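Local atomic coordinates of beta-fructofuranosidase (Arthrobacter, PDB entry 3WPU), a protein that belongs to the levansucrase/invertase family of the beta-fructosidase clan, whose members are built round a five-bladed beta-propeller. Residues T231-G236 / F242-P247; P326-N331 / S349-I354. All coordinates share one frame; numbering follows the deposited sequence. Where two conformers were deposited one is given.

Contact 1 (T231-G236 / F242-P247)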
ATOM      1  N   THR A 231     -10.164  21.441  -5.503  1.00 13.27           N
ATOM      2  CA  THR A 231      -9.163  22.157  -6.290  1.00 13.08           C
ATOM      3  C   THR A 231      -7.987  21.258  -6.660  1.00 12.35           C
ATOM      4  O   THR A 231      -7.544  21.268  -7.806  1.00 12.95           O
ATOM      5  CB  THR A 231      -8.670  23.407  -5.531  1.00 13.98           C
ATOM      6  OG1 THR A 231      -9.781  24.280  -5.327  1.00 16.11           O
ATOM      7  CG2 THR A 231      -7.624  24.147  -6.329  1.00 14.64           C
ATOM      8  N   TYR A 232      -7.500  20.470  -5.699  1.00 11.59           N
ATOM      9  CA  TYR A 232      -6.448  19.489  -5.947  1.00 11.17           C
ATOM     10  C   TYR A 232      -7.003  18.063  -6.076  1.00 10.71           C
ATOM     11  O   TYR A 232      -6.541  17.304  -6.912  1.00 10.98           O
ATOM     12  CB  TYR A 232      -5.433  19.500  -4.808  1.00 11.49           C
ATOM     13  CG  TYR A 232      -4.703  20.823  -4.620  1.00 12.10           C
ATOM     14  CD1 TYR A 232      -4.192  21.520  -5.699  1.00 12.54           C
ATOM     15  CD2 TYR A 232      -4.482  21.311  -3.371  1.00 13.27           C
ATOM     16  CE1 TYR A 232      -3.503  22.704  -5.521  1.00 13.44           C
ATOM     17  CE2 TYR A 232      -3.797  22.498  -3.187  1.00 13.73           C
ATOM     18  CZ  TYR A 232      -3.319  23.182  -4.275  1.00 13.13           C
ATOM     19  OH  TYR A 232      -2.608  24.386  -4.104  1.00 14.97           O
ATOM     20  N   TYR A 233      -7.945  17.720  -5.209  1.00  9.98           N
ATOM     21  CA  TYR A 233      -8.472  16.340  -5.140  1.00  9.98           C
ATOM     22  C   TYR A 233      -9.953  16.374  -5.407  1.00 10.40           C
ATOM     23  O   TYR A 233     -10.701  17.171  -4.814  1.00 10.62           O
ATOM     24  CB  TYR A 233      -8.070  15.682  -3.799  1.00 10.03           C
ATOM     25  CG  TYR A 233      -6.610  15.837  -3.608  1.00 10.01           C
ATOM     26  CD1 TYR A 233      -5.711  15.168  -4.424  1.00 10.21           C
ATOM     27  CD2 TYR A 233      -6.106  16.784  -2.719  1.00 10.22           C
ATOM     28  CE1 TYR A 233      -4.358  15.347  -4.321  1.00 10.48           C
ATOM     29  CE2 TYR A 233      -4.751  16.982  -2.600  1.00 10.10           C
ATOM     30  CZ  TYR A 233      -3.873  16.302  -3.417  1.00 10.36           C
ATOM     31  OH  TYR A 233      -2.525  16.536  -3.358  1.00 10.42           O
ATOM     32  N   GLN A 234     -10.368  15.518  -6.346  1.00 10.45           N
ATOM     33  CA  GLN A 234     -11.741  15.452  -6.815  1.00 11.08           C
ATOM     34  C   GLN A 234     -12.736  15.120  -5.689  1.00 11.24           C
ATOM     35  O   GLN A 234     -12.445  14.314  -4.813  1.00 10.77           O
ATOM     36  CB  GLN A 234     -11.843  14.375  -7.888  1.00 11.63           C
ATOM     37  CG  GLN A 234     -13.101  14.455  -8.723  1.00 11.90           C
ATOM     38  CD  GLN A 234     -13.223  13.304  -9.701  1.00 12.54           C
ATOM     39  OE1 GLN A 234     -13.113  12.151  -9.309  1.00 12.34           O
ATOM     40  NE2 GLN A 234     -13.434  13.623 -10.996  1.00 12.86           N
ATOM     41  N   THR A 235     -13.906  15.757  -5.732  1.00 11.63           N
ATOM     42  CA  THR A 235     -14.937  15.554  -4.721  1.00 11.95           C
ATOM     43  C   THR A 235     -16.104  14.726  -5.266  1.00 11.79           C
ATOM     44  O   THR A 235     -16.202  14.480  -6.463  1.00 12.18           O
ATOM     45  CB  THR A 235     -15.563  16.874  -4.278  1.00 12.02           C
ATOM     46  OG1 THR A 235     -16.229  17.451  -5.406  1.00 12.44           O
ATOM     47  CG2 THR A 235     -14.510  17.838  -3.732  1.00 12.19           C
ATOM     48  N   GLY A 236     -17.015  14.353  -4.374  1.00 12.43           N
ATOM     49  CA  GLY A 236     -18.224  13.608  -4.758  1.00 12.60           C
ATOM     50  C   GLY A 236     -19.154  14.420  -5.671  1.00 13.30           C
ATOM     51  O   GLY A 236     -19.856  13.868  -6.512  1.00 13.24           O
ATOM     52  N   PHE A 242     -15.704   9.215  -6.968  1.00 12.89           N
ATOM     53  CA  PHE A 242     -14.354   9.695  -6.727  1.00 12.08           C
ATOM     54  C   PHE A 242     -13.591   8.815  -5.750  1.00 11.71           C
ATOM     55  O   PHE A 242     -14.188   8.199  -4.879  1.00 11.94           O
ATOM     56  CB  PHE A 242     -14.365  11.140  -6.196  1.00 11.91           C
ATOM     57  CG  PHE A 242     -14.790  11.290  -4.746  1.00 12.24           C
ATOM     58  CD1 PHE A 242     -13.881  11.758  -3.802  1.00 12.48           C
ATOM     59  CD2 PHE A 242     -16.097  11.019  -4.321  1.00 12.44           C
ATOM     60  CE1 PHE A 242     -14.263  11.957  -2.492  1.00 12.33           C
ATOM     61  CE2 PHE A 242     -16.477  11.187  -2.998  1.00 12.40           C
ATOM     62  CZ  PHE A 242     -15.561  11.666  -2.076  1.00 12.63           C
ATOM     63  N   ASN A 243     -12.270   8.778  -5.915  1.00 10.95           N
ATOM     64  CA  ASN A 243     -11.349   8.069  -5.043  1.00 10.34           C
ATOM     65  C   ASN A 243     -10.652   9.026  -4.102  1.00 10.53           C
ATOM     66  O   ASN A 243     -10.219  10.089  -4.522  1.00 10.19           O
ATOM     67  CB  ASN A 243     -10.304   7.358  -5.902  1.00 10.70           C
ATOM     68  CG  ASN A 243     -10.936   6.411  -6.902  1.00 11.75           C
ATOM     69  OD1 ASN A 243     -10.842   6.586  -8.124  1.00 14.31           O
ATOM     70  ND2 ASN A 243     -11.565   5.406  -6.386  1.00 10.90           N
ATOM     71  N   PHE A 244     -10.526   8.627  -2.845  1.00 10.46           N
ATOM     72  CA  PHE A 244      -9.863   9.470  -1.816  1.00  9.60           C
ATOM     73  C   PHE A 244      -9.623   8.576  -0.623  1.00  9.59           C
ATOM     74  O   PHE A 244     -10.554   8.238   0.099  1.00  9.64           O
ATOM     75  CB  PHE A 244     -10.705  10.695  -1.436  1.00  9.55           C
ATOM     76  CG  PHE A 244      -9.968  11.661  -0.544  1.00  9.44           C
ATOM     77  CD1 PHE A 244      -9.142  12.630  -1.080  1.00  9.44           C
ATOM     78  CD2 PHE A 244     -10.121  11.591   0.830  1.00  9.82           C
ATOM     79  CE1 PHE A 244      -8.433  13.481  -0.237  1.00  9.53           C
ATOM     80  CE2 PHE A 244      -9.445  12.456   1.664  1.00  9.78           C
ATOM     81  CZ  PHE A 244      -8.602  13.402   1.122  1.00  9.73           C
ATOM     82  N   ARG A 245      -8.407   8.081  -0.488  1.00  9.29           N
ATOM     83  CA  ARG A 245      -8.108   7.078   0.536  1.00  9.23           C
ATOM     84  C   ARG A 245      -6.634   6.764   0.660  1.00  9.41           C
ATOM     85  O   ARG A 245      -5.818   7.260  -0.128  1.00  9.36           O
ATOM     86  CB  ARG A 245      -8.886   5.764   0.216  1.00  9.30           C
ATOM     87  CG  ARG A 245      -8.601   5.147  -1.136  1.00 10.27           C
ATOM     88  CD  ARG A 245      -9.402   3.846  -1.271  1.00 10.64           C
ATOM     89  NE  ARG A 245      -9.289   3.259  -2.592  1.00 11.31           N
ATOM     90  CZ  ARG A 245      -9.994   3.596  -3.662  1.00 11.95           C
ATOM     91  NH1 ARG A 245     -10.946   4.519  -3.609  1.00 12.03           N
ATOM     92  NH2 ARG A 245      -9.788   2.953  -4.803  1.00 13.92           N
ATOM     93  N   ASP A 246      -6.324   5.953   1.671  1.00  9.69           N
ATOM     94  CA  ASP A 246      -5.052   5.240   1.850  1.00  9.71           C
ATOM     95  C   ASP A 246      -3.882   6.162   2.294  1.00  9.33           C
ATOM     96  O   ASP A 246      -2.890   6.252   1.570  1.00  9.26           O
ATOM     97  CB  ASP A 246      -4.608   4.527   0.577  1.00 10.77           C
ATOM     98  CG  ASP A 246      -5.641   3.526   0.031  1.00 13.22           C
ATOM     99  OD1 ASP A 246      -6.571   3.157   0.767  1.00 11.78           O
ATOM    100  OD2 ASP A 246      -5.549   3.192  -1.202  1.00 19.29           O
ATOM    101  N   PRO A 247      -3.976   6.754   3.492  1.00  9.03           N
ATOM    102  CA  PRO A 247      -2.895   7.642   3.984  1.00  9.07           C
ATOM    103  C   PRO A 247      -1.636   6.865   4.414  1.00  9.21           C
ATOM    104  O   PRO A 247      -1.716   5.903   5.197  1.00  9.25           O
ATOM    105  CB  PRO A 247      -3.528   8.301   5.209  1.00  9.15           C
ATOM    106  CG  PRO A 247      -4.504   7.293   5.698  1.00  9.42           C
ATOM    107  CD  PRO A 247      -5.112   6.758   4.439  1.00  9.24           C
TER
HETATM  108  O   HOH W   1      -9.958  12.866  -4.760  1.00  8.65           O
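In the loop that leads into strand 245-250 of the beta-propeller, Phe242 lays its ring against the backbone of Thr235 and Gly236. Both lie over one ring face. Gly236 N sits 3.4 Å above the plane, offset toward the rim, and Gly236 CA is 3.4 Å from Phe242 CD2. CG of Phe242 stands between its own backbone N and carbonyl carbon (chi1 75°), which turns the ring onto the backbone of 231-236. The carbonyl of Gln234 also comes close, with Gln234 O 3.1 Å from Phe242 CD1. The Gln234 side chain is extended and approaches the root of Phe242, with Gln234 OE1 3.5 Å from Phe242 CB. Its amide plane stands 78° from the ring plane. Gln234 NE2 donates to Met269 O and Gln234 OE1 accepts from Asn239 ND2, so the amide is held at both ends. No direct hydrogen bond joins the two segments. One water bridges them instead, donating to Gln234 O at 2.9 Å and to Asn243 O at 2.8 Å. Further along, Tyr233 CB meets the edge of the Phe244 ring at CE1, 4.2 Å away. The Tyr233 hydroxyl is hydrogen-bonded to Leu324 O. Arg245 NH2 forms a salt bridge with Glu338 OE1. The loop packs on itself just ahead of Arg245-Asp246-Pro247, the RDP motif characteristic of this family.

Contact 2 (P326-N331 / S349-I354); sequences PILSAN and SYLFTI
Leu351 sends its CD2 methyl into the angle formed by the side chains of Ile327 and Leu328. The methyl lies 3.9 Å from Leu328 CB and 4.2 Å from Ile327 CD1. Leu328 CD2 adds a third approach, 4.0 Å from Leu351 CD2. The two leucines share a first torsion, each with CG swung opposite the backbone N (chi1 -177° in Leu328, 162° in Leu351). The two side chains meet at a slant. Ile327 is folded differently: CG1 stands between the backbone N and the carbonyl carbon (chi1 55°), and CD1 continues from it in extended form to reach Leu351. Strands 321-331 and 348-355 belong to different sheets, consistent with neighbouring blades of the propeller, and no hydrogen bond crosses between the two segments. Even the nearest CA atoms, those of Leu328 and Leu351, stay 9.0 Å apart, so side chains alone span the gap. A classic beta bulge puts two successive residues on the same side here. Ile327 and Leu328 both face Val308 on strand 305-313, and both direct their side chains toward Leu351. Further apolar side chains adjoin them. Ile327 also touches Leu310, Leu328 touches Phe373, and Leu351 packs on Pro340 and Ile342 of the adjoining strand 340-345.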
ATOM      1  N   PRO A 326      -1.091  17.826  -5.931  1.00 10.12           N
ATOM      2  CA  PRO A 326      -0.753  16.435  -6.199  1.00 10.02           C
ATOM      3  C   PRO A 326       0.674  16.229  -6.712  1.00 10.16           C
ATOM      4  O   PRO A 326       1.236  17.096  -7.426  1.00 10.18           O
ATOM      5  CB  PRO A 326      -1.766  16.018  -7.298  1.00 10.17           C
ATOM      6  CG  PRO A 326      -2.790  17.088  -7.365  1.00 10.68           C
ATOM      7  CD  PRO A 326      -2.161  18.342  -6.803  1.00 10.31           C
ATOM      8  N   ILE A 327       1.288  15.131  -6.325  1.00  9.71           N
ATOM      9  CA  ILE A 327       2.655  14.821  -6.816  1.00  9.64           C
ATOM     10  C   ILE A 327       2.715  13.988  -8.080  1.00 10.31           C
ATOM     11  O   ILE A 327       3.738  14.015  -8.786  1.00 11.30           O
ATOM     12  CB  ILE A 327       3.579  14.209  -5.729  1.00  9.37           C
ATOM     13  CG1 ILE A 327       2.954  12.952  -5.096  1.00  9.56           C
ATOM     14  CG2 ILE A 327       3.885  15.236  -4.645  1.00  9.61           C
ATOM     15  CD1 ILE A 327       3.905  12.176  -4.204  1.00  9.87           C
ATOM     16  N   LEU A 328       1.662  13.222  -8.370  1.00 10.16           N
ATOM     17  CA  LEU A 328       1.591  12.443  -9.602  1.00 10.44           C
ATOM     18  C   LEU A 328       0.146  12.426 -10.097  1.00  9.98           C
ATOM     19  O   LEU A 328      -0.798  12.344  -9.286  1.00  9.95           O
ATOM     20  CB  LEU A 328       2.067  11.017  -9.357  1.00 10.95           C
ATOM     21  CG  LEU A 328       2.109  10.100 -10.585  1.00 11.52           C
ATOM     22  CD1 LEU A 328       3.330  10.399 -11.442  1.00 11.86           C
ATOM     23  CD2 LEU A 328       2.025   8.623 -10.214  1.00 12.62           C
ATOM     24  N   SER A 329      -0.028  12.632 -11.391  1.00  9.34           N
ATOM     25  CA  SER A 329      -1.336  12.465 -12.044  1.00  9.79           C
ATOM     26  C   SER A 329      -1.203  11.460 -13.145  1.00  9.31           C
ATOM     27  O   SER A 329      -0.155  11.366 -13.793  1.00  9.07           O
ATOM     28  CB  SER A 329      -1.877  13.774 -12.620  1.00 10.25           C
ATOM     29  OG  SER A 329      -0.982  14.360 -13.570  1.00 10.46           O
ATOM     30  N   ALA A 330      -2.292  10.711 -13.352  1.00  9.37           N
ATOM     31  CA  ALA A 330      -2.419   9.715 -14.386  1.00  9.84           C
ATOM     32  C   ALA A 330      -3.645   9.996 -15.284  1.00 10.25           C
ATOM     33  O   ALA A 330      -4.431   9.082 -15.627  1.00  9.87           O
ATOM     34  CB  ALA A 330      -2.526   8.341 -13.742  1.00  9.93           C
ATOM     35  N   ASN A 331      -3.807  11.262 -15.648  1.00 10.12           N
ATOM     36  CA  ASN A 331      -4.946  11.701 -16.460  1.00 10.59           C
ATOM     37  C   ASN A 331      -4.918  11.042 -17.822  1.00 10.74           C
ATOM     38  O   ASN A 331      -3.888  11.018 -18.502  1.00 10.19           O
ATOM     39  CB  ASN A 331      -4.998  13.222 -16.603  1.00 11.10           C
ATOM     40  CG  ASN A 331      -5.186  13.926 -15.271  1.00 11.32           C
ATOM     41  OD1 ASN A 331      -5.529  13.322 -14.268  1.00 11.49           O
ATOM     42  ND2 ASN A 331      -4.908  15.218 -15.256  1.00 12.69           N
ATOM     43  N   SER A 349      13.757   9.501  -4.088  1.00 12.44           N
ATOM     44  CA  SER A 349      12.406   9.228  -3.659  1.00 12.15           C
ATOM     45  C   SER A 349      11.781   8.259  -4.658  1.00 11.12           C
ATOM     46  O   SER A 349      11.694   8.579  -5.850  1.00 11.58           O
ATOM     47  CB  SER A 349      11.594  10.522  -3.650  1.00 13.05           C
ATOM     48  OG  SER A 349      10.234  10.267  -3.361  1.00 13.03           O
ATOM     49  N   TYR A 350      11.363   7.094  -4.175  1.00 10.17           N
ATOM     50  CA  TYR A 350      10.588   6.136  -4.968  1.00 10.00           C
ATOM     51  C   TYR A 350       9.131   6.247  -4.541  1.00 10.06           C
ATOM     52  O   TYR A 350       8.817   6.079  -3.360  1.00 10.23           O
ATOM     53  CB  TYR A 350      11.072   4.711  -4.734  1.00 10.07           C
ATOM     54  CG  TYR A 350      12.385   4.411  -5.406  1.00 10.14           C
ATOM     55  CD1 TYR A 350      12.432   3.906  -6.706  1.00 10.68           C
ATOM     56  CD2 TYR A 350      13.595   4.710  -4.778  1.00 10.42           C
ATOM     57  CE1 TYR A 350      13.644   3.657  -7.343  1.00 10.92           C
ATOM     58  CE2 TYR A 350      14.813   4.449  -5.413  1.00 10.78           C
ATOM     59  CZ  TYR A 350      14.836   3.938  -6.686  1.00 11.16           C
ATOM     60  OH  TYR A 350      16.046   3.701  -7.337  1.00 11.77           O
ATOM     61  N   LEU A 351       8.246   6.502  -5.497  1.00  9.96           N
ATOM     62  CA  LEU A 351       6.836   6.520  -5.214  1.00  9.71           C
ATOM     63  C   LEU A 351       6.331   5.209  -5.804  1.00  9.67           C
ATOM     64  O   LEU A 351       6.522   4.978  -6.994  1.00 10.61           O
ATOM     65  CB  LEU A 351       6.163   7.709  -5.893  1.00 10.27           C
ATOM     66  CG  LEU A 351       4.641   7.664  -6.057  1.00 10.47           C
ATOM     67  CD1 LEU A 351       3.953   7.488  -4.729  1.00 10.62           C
ATOM     68  CD2 LEU A 351       4.103   8.876  -6.796  1.00 11.15           C
ATOM     69  N   PHE A 352       5.775   4.356  -4.960  1.00  9.39           N
ATOM     70  CA  PHE A 352       5.139   3.115  -5.410  1.00  9.55           C
ATOM     71  C   PHE A 352       3.628   3.218  -5.244  1.00  9.90           C
ATOM     72  O   PHE A 352       3.124   3.714  -4.255  1.00  9.86           O
ATOM     73  CB  PHE A 352       5.663   1.915  -4.639  1.00  9.78           C
ATOM     74  CG  PHE A 352       7.094   1.567  -4.920  1.00  9.94           C
ATOM     75  CD1 PHE A 352       7.469   1.045  -6.160  1.00 10.18           C
ATOM     76  CD2 PHE A 352       8.078   1.793  -3.961  1.00  9.81           C
ATOM     77  CE1 PHE A 352       8.762   0.677  -6.411  1.00 10.31           C
ATOM     78  CE2 PHE A 352       9.388   1.436  -4.220  1.00 10.15           C
ATOM     79  CZ  PHE A 352       9.738   0.908  -5.456  1.00 10.31           C
ATOM     80  N   THR A 353       2.905   2.664  -6.214  1.00 10.55           N
ATOM     81  CA  THR A 353       1.458   2.666  -6.165  0.50 11.19           C
ATOM     82  C   THR A 353       1.002   1.361  -6.814  1.00 11.25           C
ATOM     83  O   THR A 353       1.808   0.662  -7.426  1.00 12.59           O
ATOM     84  CB  THR A 353       0.893   3.941  -6.840  0.50 11.62           C
ATOM     85  OG1 THR A 353      -0.519   4.061  -6.606  0.50 11.12           O
ATOM     86  CG2 THR A 353       1.201   3.957  -8.330  0.50 11.64           C
ATOM     87  N   ILE A 354      -0.253   1.045  -6.596  1.00 11.18           N
ATOM     88  CA  ILE A 354      -0.867  -0.196  -7.085  1.00 11.63           C
ATOM     89  C   ILE A 354      -1.986   0.140  -8.052  1.00 11.17           C
ATOM     90  O   ILE A 354      -2.746   1.068  -7.791  1.00 10.44           O
ATOM     91  CB  ILE A 354      -1.470  -0.972  -5.890  1.00 13.62           C
ATOM     92  CG1 ILE A 354      -0.531  -0.922  -4.651  1.00 15.67           C
ATOM     93  CG2 ILE A 354      -1.805  -2.384  -6.320  1.00 14.80           C
ATOM     94  CD1 ILE A 354       0.864  -1.431  -4.878  1.00 16.30           C
TER

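Both contacts are buried, and their centres lie about 14 Å apart. They share one sheet: strand 245-250 of contact 1 and strand 321-331 of contact 2 are two of its members. Contact 1 joins two parts of the loop that runs into strand 245-250, close in sequence. Contact 2 joins that sheet to another one. The chemistry differs accordingly. Contact 1 mixes aromatic rings, backbone groups and a bridging water, whereas contact 2 is purely aliphatic. They meet at Pro326, where Tyr233 OH packs 3.2 Å from Pro326 N and Tyr232 O lies 3.8 Å from Pro326 CG.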